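Local atomic coordinates of TRAP dicarboxylate transporter, DctP subunit (Ochrobactrum anthropi, PDB entry 4P47), a protein that probably serves as the periplasmic solute-binding subunit of a TRAP dicarboxylate transporter, capturing a substrate for uptake. Residues Q78-L83 and T91-G96. Residues are numbered along the deposited sequence; the frame is centred on the assembly and turned at random.
Sequences QTLSGL and TVMNAG
Thr91 meets two residues of helix 76-85 at once, Thr79 and Leu83, which stand one turn apart on the face turned to strand 90-94. Its hydroxyl hydrogen-bonds to the carbonyl O of Ala35 on the adjoining strand 30-35, and in that setting Thr79 CG2 rests 3.6 Å from Thr91 OG1 and 3.7 Å from Thr91 CB, a methyl packed against a hydroxyl already engaged with the sheet. With OG1 anti to the backbone N (chi1 -166°), the Thr91 methyl CG2 is left for Leu83, whose two branches both close on it from the helix side: CD1 lies 3.8 Å and CD2 3.9 Å from Thr91 CG2. An alanine in place of Leu83 would remove both branches and is likely to leave a gap beside the Thr91 methyl and Met243 of strand 229-245. Two residues on, Met93 points the same way; its chain bends at chi3 (73°) and brings the terminal methyl CE to Leu80, 4.0 Å from CD1 and 4.1 Å from CB, the two side chains crossing at about a right angle. Leu80 also packs on Leu141 and Met243. The short helix and strand segments run obliquely, their directions 138° apart; helix 76-85 connects strands 63-68 and 90-94 in a beta-alpha-beta crossover over strand 30-35. Leu83 O and Ser245 OG bond the helix to the sheet, but between these two segments the buried contact is one of methyl packing.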
# COMPACT_ATOMS: atom_id res chain seq x y z
N GLN A 78 0.24 -7.23 -15.03
CA GLN A 78 0.61 -8.31 -15.92
C GLN A 78 0.83 -9.59 -15.11
O GLN A 78 0.28 -10.65 -15.43
CB GLN A 78 1.85 -7.95 -16.75
CG GLN A 78 2.29 -9.05 -17.70
CD GLN A 78 3.59 -8.72 -18.41
OE1 GLN A 78 4.14 -7.63 -18.27
NE2 GLN A 78 4.10 -9.68 -19.18
N THR A 79 1.61 -9.49 -14.04
CA THR A 79 1.91 -10.65 -13.21
C THR A 79 0.67 -11.19 -12.50
O THR A 79 0.53 -12.39 -12.32
CB THR A 79 3.07 -10.35 -12.27
OG1 THR A 79 4.25 -10.25 -13.07
CG2 THR A 79 3.26 -11.43 -11.22
N LEU A 80 -0.27 -10.31 -12.16
CA LEU A 80 -1.54 -10.77 -11.62
C LEU A 80 -2.21 -11.77 -12.57
O LEU A 80 -2.62 -12.86 -12.17
CB LEU A 80 -2.47 -9.58 -11.36
CG LEU A 80 -3.73 -9.97 -10.57
CD1 LEU A 80 -3.31 -10.33 -9.15
CD2 LEU A 80 -4.72 -8.83 -10.55
N SER A 81 -2.31 -11.41 -13.85
CA SER A 81 -2.92 -12.34 -14.81
C SER A 81 -2.05 -13.60 -15.01
O SER A 81 -2.57 -14.66 -15.35
CB SER A 81 -3.24 -11.65 -16.16
OG SER A 81 -2.09 -11.24 -16.88
N GLY A 82 -0.75 -13.47 -14.78
CA GLY A 82 0.14 -14.63 -14.81
C GLY A 82 -0.11 -15.63 -13.69
O GLY A 82 -0.05 -16.84 -13.89
N LEU A 83 -0.42 -15.13 -12.50
CA LEU A 83 -0.87 -16.02 -11.43
C LEU A 83 -2.18 -16.70 -11.79
O LEU A 83 -2.34 -17.90 -11.57
CB LEU A 83 -1.05 -15.28 -10.10
CG LEU A 83 0.12 -15.30 -9.12
CD1 LEU A 83 1.26 -14.44 -9.64
CD2 LEU A 83 -0.35 -14.81 -7.76
N THR A 91 3.14 -13.64 -6.13
CA THR A 91 3.53 -12.25 -6.26
C THR A 91 3.06 -11.50 -5.03
O THR A 91 2.25 -12.00 -4.23
CB THR A 91 2.97 -11.62 -7.54
OG1 THR A 91 3.63 -10.38 -7.80
CG2 THR A 91 1.49 -11.38 -7.44
N VAL A 92 3.59 -10.30 -4.86
CA VAL A 92 3.13 -9.36 -3.86
C VAL A 92 3.01 -7.98 -4.52
O VAL A 92 3.88 -7.58 -5.29
CB VAL A 92 4.09 -9.35 -2.62
CG1 VAL A 92 5.54 -9.06 -3.01
CG2 VAL A 92 3.57 -8.40 -1.56
N MET A 93 1.90 -7.29 -4.28
CA MET A 93 1.69 -5.99 -4.92
C MET A 93 0.67 -5.20 -4.13
O MET A 93 -0.05 -5.75 -3.30
CB MET A 93 1.17 -6.15 -6.35
CG MET A 93 -0.24 -6.74 -6.41
SD MET A 93 -0.84 -6.99 -8.12
CE MET A 93 0.18 -8.37 -8.54
N ASN A 94 0.57 -3.91 -4.42
CA ASN A 94 -0.43 -3.07 -3.77
C ASN A 94 -1.82 -3.67 -3.96
O ASN A 94 -2.23 -3.98 -5.10
CB ASN A 94 -0.37 -1.64 -4.33
CG ASN A 94 0.84 -0.87 -3.84
OD1 ASN A 94 1.57 -1.29 -2.97
ND2 ASN A 94 1.06 0.29 -4.45
N ALA A 95 -2.55 -3.81 -2.87
CA ALA A 95 -3.82 -4.52 -2.93
C ALA A 95 -4.89 -3.80 -3.74
O ALA A 95 -5.79 -4.43 -4.27
CB ALA A 95 -4.32 -4.83 -1.53
N GLY A 96 -4.79 -2.49 -3.86
CA GLY A 96 -5.76 -1.72 -4.63
C GLY A 96 -5.75 -2.09 -6.09
O GLY A 96 -6.75 -1.87 -6.79